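DinB-like domain-containing protein (Enterococcus faecalis, PDB 3CEX) is of unknown function but belongs to the DinB superfamily of helical proteins and forms a dimer. Local coordinates at residues T35-A38 / P39-S43; V99-E103 / K104-S108; D123-E127 / E128-D132. One frame throughout, in Å; residues are numbered along the deposited sequence.

Interaction 1: T35-A38 / P39-S43; sequences TMPA and PLIKS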
# COMPACT_ATOMS: atom_id res chain seq x y z
N THR A 35 1.32 21.28 0.89
CA THR A 35 2.60 21.54 0.27
C THR A 35 3.04 20.38 -0.59
O THR A 35 3.18 19.24 -0.10
CB THR A 35 3.67 21.84 1.31
OG1 THR A 35 3.30 23.04 2.00
CG2 THR A 35 5.07 22.03 0.65
N MSE A 36 3.30 20.66 -1.87
CA MSE A 36 3.85 19.60 -2.73
C MSE A 36 5.35 19.82 -2.88
O MSE A 36 5.78 20.87 -3.36
CB MSE A 36 3.04 19.40 -4.02
CG MSE A 36 3.26 20.26 -5.17
SE MSE A 36 2.16 19.53 -6.66
CE MSE A 36 3.34 18.17 -7.40
N PRO A 37 6.16 18.88 -2.33
CA PRO A 37 7.60 19.12 -2.29
C PRO A 37 8.38 19.06 -3.62
O PRO A 37 9.53 19.48 -3.66
CB PRO A 37 8.12 18.06 -1.28
CG PRO A 37 7.08 17.05 -1.16
CD PRO A 37 5.78 17.62 -1.67
N ALA A 38 7.76 18.59 -4.70
CA ALA A 38 8.44 18.46 -6.00
C ALA A 38 7.41 18.19 -7.07
O ALA A 38 6.30 17.74 -6.76
CB ALA A 38 9.48 17.31 -5.96
N PRO A 39 7.74 18.46 -8.34
CA PRO A 39 6.78 18.22 -9.43
C PRO A 39 6.08 16.87 -9.43
O PRO A 39 4.89 16.81 -9.77
CB PRO A 39 7.63 18.42 -10.70
CG PRO A 39 8.66 19.41 -10.27
CD PRO A 39 8.98 19.10 -8.84
N LEU A 40 6.78 15.80 -9.02
CA LEU A 40 6.28 14.43 -9.10
C LEU A 40 5.97 13.83 -7.73
O LEU A 40 5.64 12.67 -7.65
CB LEU A 40 7.30 13.52 -9.83
CG LEU A 40 7.80 13.99 -11.20
CD1 LEU A 40 8.88 13.10 -11.80
CD2 LEU A 40 6.61 14.12 -12.14
N ILE A 41 6.11 14.64 -6.68
CA ILE A 41 5.80 14.24 -5.34
C ILE A 41 4.55 15.03 -4.91
O ILE A 41 4.62 16.26 -4.71
CB ILE A 41 6.97 14.52 -4.39
CG1 ILE A 41 8.25 13.84 -4.88
CG2 ILE A 41 6.59 14.11 -2.95
CD1 ILE A 41 8.15 12.31 -5.00
N LYS A 42 3.43 14.35 -4.83
CA LYS A 42 2.15 14.92 -4.43
C LYS A 42 2.11 15.33 -2.95
O LYS A 42 2.77 14.74 -2.08
CB LYS A 42 1.00 13.94 -4.75
CG LYS A 42 0.88 13.46 -6.23
CD LYS A 42 0.45 14.61 -7.18
CE LYS A 42 -0.13 14.05 -8.49
NZ LYS A 42 0.91 13.56 -9.46
N SER A 43 1.36 16.39 -2.66
CA SER A 43 1.06 16.80 -1.29
C SER A 43 0.23 15.75 -0.59
O SER A 43 -0.43 14.94 -1.24
CB SER A 43 0.29 18.12 -1.28
OG SER A 43 -1.02 18.02 -1.81

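Interaction 2: V99-E103 / K104-S108; sequences VVVAE and KQLLS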
# COMPACT_ATOMS: atom_id res chain seq x y z
N VAL A 99 -4.99 21.22 -5.82
CA VAL A 99 -5.76 20.46 -4.86
C VAL A 99 -5.23 20.84 -3.47
O VAL A 99 -4.23 20.32 -3.00
CB VAL A 99 -5.70 18.96 -5.11
CG1 VAL A 99 -6.53 18.23 -4.02
CG2 VAL A 99 -6.23 18.62 -6.54
N VAL A 100 -5.89 21.83 -2.88
CA VAL A 100 -5.55 22.36 -1.57
C VAL A 100 -6.85 22.56 -0.80
O VAL A 100 -7.90 22.74 -1.42
CB VAL A 100 -4.74 23.70 -1.66
CG1 VAL A 100 -3.40 23.46 -2.32
CG2 VAL A 100 -5.54 24.81 -2.41
N VAL A 101 -6.78 22.51 0.53
CA VAL A 101 -7.96 22.69 1.37
C VAL A 101 -7.75 23.80 2.40
O VAL A 101 -6.60 24.10 2.79
CB VAL A 101 -8.35 21.39 2.13
CG1 VAL A 101 -8.88 20.31 1.17
CG2 VAL A 101 -7.16 20.86 2.94
N ALA A 102 -8.86 24.38 2.85
CA ALA A 102 -8.83 25.42 3.88
C ALA A 102 -8.59 24.85 5.29
O ALA A 102 -7.96 25.49 6.13
CB ALA A 102 -10.12 26.25 3.83
N GLU A 103 -9.11 23.64 5.55
CA GLU A 103 -8.94 22.97 6.84
C GLU A 103 -8.77 21.47 6.67
O GLU A 103 -9.40 20.85 5.80
CB GLU A 103 -10.14 23.23 7.76
CG GLU A 103 -10.45 24.68 8.06
CD GLU A 103 -9.50 25.32 9.08
OE1 GLU A 103 -8.62 24.63 9.65
OE2 GLU A 103 -9.68 26.54 9.33
N LYS A 104 -7.94 20.87 7.53
CA LYS A 104 -7.64 19.42 7.47
C LYS A 104 -8.88 18.53 7.64
O LYS A 104 -8.99 17.50 7.00
CB LYS A 104 -6.64 19.03 8.56
CG LYS A 104 -5.25 19.52 8.35
CD LYS A 104 -4.28 18.90 9.34
CE LYS A 104 -4.58 19.23 10.77
NZ LYS A 104 -3.68 18.46 11.64
N GLN A 105 -9.81 18.94 8.50
CA GLN A 105 -11.02 18.16 8.77
C GLN A 105 -11.76 17.72 7.50
O GLN A 105 -12.30 16.62 7.45
CB GLN A 105 -11.98 18.92 9.71
CG GLN A 105 -13.10 18.09 10.39
CD GLN A 105 -12.53 16.93 11.21
OE1 GLN A 105 -11.63 17.13 12.02
NE2 GLN A 105 -13.02 15.72 10.98
N LEU A 106 -11.76 18.56 6.47
CA LEU A 106 -12.46 18.21 5.23
C LEU A 106 -11.92 16.93 4.60
O LEU A 106 -12.68 16.08 4.10
CB LEU A 106 -12.39 19.36 4.22
CG LEU A 106 -13.17 19.15 2.94
CD1 LEU A 106 -14.62 18.88 3.21
CD2 LEU A 106 -13.00 20.37 2.03
N LEU A 107 -10.60 16.80 4.61
CA LEU A 107 -9.93 15.62 4.07
C LEU A 107 -10.33 14.38 4.86
O LEU A 107 -10.62 13.37 4.28
CB LEU A 107 -8.41 15.78 4.14
CG LEU A 107 -7.75 16.84 3.24
CD1 LEU A 107 -6.32 17.13 3.69
CD2 LEU A 107 -7.82 16.45 1.76
N SER A 108 -10.34 14.50 6.19
CA SER A 108 -10.71 13.40 7.06
C SER A 108 -12.14 12.96 6.82
O SER A 108 -12.45 11.75 6.82
CB SER A 108 -10.59 13.79 8.52
OG SER A 108 -9.26 13.95 8.87
O HOH W 1 -7.09 22.63 9.63

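Interaction 3: D123-E127 / E128-D132; sequences DQIKE and EQLSD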
# COMPACT_ATOMS: atom_id res chain seq x y z
N ASP A 123 -19.20 -5.42 1.99
CA ASP A 123 -20.04 -6.23 2.87
C ASP A 123 -21.28 -6.78 2.18
O ASP A 123 -21.89 -7.74 2.67
CB ASP A 123 -20.44 -5.41 4.08
CG ASP A 123 -19.30 -5.20 5.05
OD1 ASP A 123 -18.38 -6.07 5.07
OD2 ASP A 123 -19.30 -4.15 5.78
N GLN A 124 -21.68 -6.17 1.07
CA GLN A 124 -22.92 -6.56 0.39
C GLN A 124 -22.70 -7.28 -0.94
O GLN A 124 -23.60 -7.95 -1.42
CB GLN A 124 -23.84 -5.34 0.22
CG GLN A 124 -24.29 -4.75 1.56
CD GLN A 124 -25.13 -3.49 1.40
OE1 GLN A 124 -24.73 -2.42 1.87
NE2 GLN A 124 -26.28 -3.62 0.76
N ILE A 125 -21.51 -7.17 -1.51
CA ILE A 125 -21.23 -7.89 -2.74
C ILE A 125 -21.35 -9.40 -2.48
O ILE A 125 -20.85 -9.89 -1.47
CB ILE A 125 -19.84 -7.51 -3.32
CG1 ILE A 125 -19.72 -7.90 -4.80
CG2 ILE A 125 -18.73 -8.12 -2.52
CD1 ILE A 125 -20.80 -7.25 -5.69
N LYS A 126 -22.05 -10.11 -3.37
CA LYS A 126 -22.11 -11.58 -3.36
C LYS A 126 -20.93 -12.17 -4.12
O LYS A 126 -20.45 -11.60 -5.10
CB LYS A 126 -23.45 -12.09 -3.94
CG LYS A 126 -24.58 -12.08 -2.90
CD LYS A 126 -25.97 -12.00 -3.52
CE LYS A 126 -26.46 -10.55 -3.74
NZ LYS A 126 -26.01 -9.57 -2.65
N GLU A 127 -20.46 -13.31 -3.64
CA GLU A 127 -19.24 -13.91 -4.13
C GLU A 127 -19.35 -14.30 -5.61
O GLU A 127 -18.37 -14.30 -6.34
CB GLU A 127 -18.95 -15.13 -3.25
CG GLU A 127 -17.62 -15.82 -3.49
CD GLU A 127 -17.63 -17.24 -2.93
OE1 GLU A 127 -17.28 -18.19 -3.69
OE2 GLU A 127 -18.01 -17.39 -1.73
N GLU A 128 -20.56 -14.64 -6.05
CA GLU A 128 -20.83 -14.98 -7.44
C GLU A 128 -20.65 -13.77 -8.38
O GLU A 128 -20.31 -13.92 -9.56
CB GLU A 128 -22.24 -15.55 -7.58
CG GLU A 128 -22.39 -16.96 -6.98
CD GLU A 128 -22.40 -17.02 -5.42
OE1 GLU A 128 -22.40 -15.95 -4.74
OE2 GLU A 128 -22.41 -18.16 -4.88
N GLN A 129 -20.87 -12.56 -7.85
CA GLN A 129 -20.73 -11.33 -8.62
C GLN A 129 -19.27 -10.94 -8.89
O GLN A 129 -19.02 -10.13 -9.78
CB GLN A 129 -21.41 -10.17 -7.89
CG GLN A 129 -22.89 -10.29 -7.74
CD GLN A 129 -23.45 -9.25 -6.80
OE1 GLN A 129 -23.13 -9.23 -5.60
NE2 GLN A 129 -24.30 -8.37 -7.33
N LEU A 130 -18.33 -11.49 -8.13
CA LEU A 130 -16.93 -11.10 -8.28
C LEU A 130 -16.33 -11.46 -9.65
O LEU A 130 -15.42 -10.80 -10.11
CB LEU A 130 -16.06 -11.68 -7.16
CG LEU A 130 -16.27 -11.10 -5.75
CD1 LEU A 130 -15.44 -11.93 -4.77
CD2 LEU A 130 -15.90 -9.59 -5.70
N SER A 131 -16.87 -12.50 -10.30
CA SER A 131 -16.37 -12.91 -11.61
C SER A 131 -16.98 -12.11 -12.76
O SER A 131 -16.61 -12.32 -13.91
CB SER A 131 -16.61 -14.41 -11.84
OG SER A 131 -17.99 -14.69 -11.88
N ASP A 132 -17.94 -11.23 -12.47
CA ASP A 132 -18.60 -10.46 -13.53
C ASP A 132 -17.61 -9.59 -14.31
O ASP A 132 -16.87 -8.84 -13.71
CB ASP A 132 -19.63 -9.52 -12.91
CG ASP A 132 -20.87 -10.24 -12.39
OD1 ASP A 132 -21.06 -11.45 -12.72
OD2 ASP A 132 -21.68 -9.58 -11.69

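Interaction 1: T35-A38 / P39-S43
The puckered pyrrolidine ring of P37 meets I41 along its CG–CD edge: P37 CG lies 3.5 Å from I41 CG2, tighter than usual for two carbons, and P37 CD lies 3.8 Å from the same methyl. The two side chains cross at about a right angle, and both also pack on helix 144-170, P37 on T165 and V169, I41 on T165 and L168. The planar A38 carbonyl receives I41 N: the donor reaches A38 O at 3.1 Å with an N-H...O angle of 153°, but from well above the carbonyl plane, closing a type I turn over A38-I41. A38 CB also touches I41 CG1 at 3.8 Å. M36, a selenomethionine, bends at SE (chi3 -85°), bringing its CE methyl 3.1 Å from P39 O and 3.5 Å from I41 O. S43 ends the loop as N-cap of helix 44-62, its OG bonded to W46 N. The turn itself is closed by one backbone bond; in addition, L40 O and K42 N bond to R167 and the Y164 hydroxyl of the second subunit. The loop thus packs and hydrogen-bonds both to helix 144-170 of its own chain and to the second subunit.

Interaction 2: V99-E103 / K104-S108
L107 lies against V101 where an irregular stretch runs into helix 104-124, one of the long helices of the DinB-type bundle. Followed outward, L107 begins too far away to touch: L107 CB is 5.4 Å from V101 CG2. From there the chain turns toward the valine, CG lying beside the backbone N of L107 (chi1 -68°), and L107 CG is already 4.1 Å from V101 CG2. The branches then divide the valine between them. L107 CD1 meets V101 CG2 at 3.9 Å, and L107 CD2 meets V101 CG1 at 4.0 Å, two methyl pairs that join side chains crossing obliquely. V101 CG1 also has L106 CD2 at 4.2 Å, so consecutive leucines of the first helical turn both border this one residue. Other parts of the chain complete the surroundings: V101 and L106 both pack on F78, while V101 and L107 both pack on T45 of helix 44-62.

The polar side of the junction is weaker. The L106 N to E103 O bond is long and weak, with an N-H...O angle of 148°, and the K104 ammonium is held elsewhere, by the carbonyls of L25 and M28. The E103 side chain reaches the helix start through a water. Its bend at chi2 (-76°) leaves E103 OE1 4.4 Å from K104 N, too far for a direct bond but near enough for one solvent molecule to span the gap. That ordered water makes the link, donating to E103 OE1 at 2.5 Å and accepting from K104 N at 2.9 Å.

Interaction 3: D123-E127 / E128-D132
Q129 OE1 takes the shortest polar bond here, from K126 N at 2.6 Å. Its geometry is good on both sides: the N-H...O angle is 159°, and the donor lies in the plane of the side-chain carbonyl. The glutamine reaches back three residues because CG lies beside its own backbone N (chi1 -64°) and the chain runs extended beyond that point. A second bond runs the opposite way, Q129 N to K126 O at 2.9 Å, its donor well above the carbonyl plane. Side chain and main chain of Q129 therefore both hold K126, closing a ring between the two residues at the start of a helical turn that follows helix 104-124.

Two side chains also press carbon against the same oxygen. I125 CD1 comes within 3.1 Å of Q129 OE1 and within 3.5 Å of Q129 CD, and K126 CB stands 3.3 Å from Q129 OE1. With chi1 at -162°, I125 CG1 lies beside its carbonyl carbon, which carries CD1 onward to the amide. L130 N makes only a weak bond to E127 O, 3.3 Å long. R144 joins the turn to helix 144-170, binding Q129 O.

E127 OE1 and E128 OE2 are 5.3 Å apart, close enough for some like-charge repulsion, which solvent at this surface would probably weaken. The short hydrogen bond to the Q129 side-chain carbonyl probably holds the turn together, while the salt bridge from R144 to D132 and the bond E127 OE1 accepts from M4 N of the second subunit link it to its surroundings.

The three contacts are local and follow one another along the chain. Interactions 1 and 2 are partly buried and adjoin, S43 coming against V99, and both meet helix 44-62: the first caps its start, the second packs on T45. Interaction 3 is a surface contact on the other side of the chain's centre, yet it shares helix 104-124 with interaction 2, which takes the beginning of that helix and leaves interaction 3 its end. Helix 144-170 receives side chains from interactions 1 and 3, and both also reach the second subunit. The chemistry changes accordingly: a turn hydrogen bond with proline and isoleucine packing in interaction 1, methyl packing with a bridging water in interaction 2, and a side-chain amide hydrogen-bonded to the backbone in interaction 3.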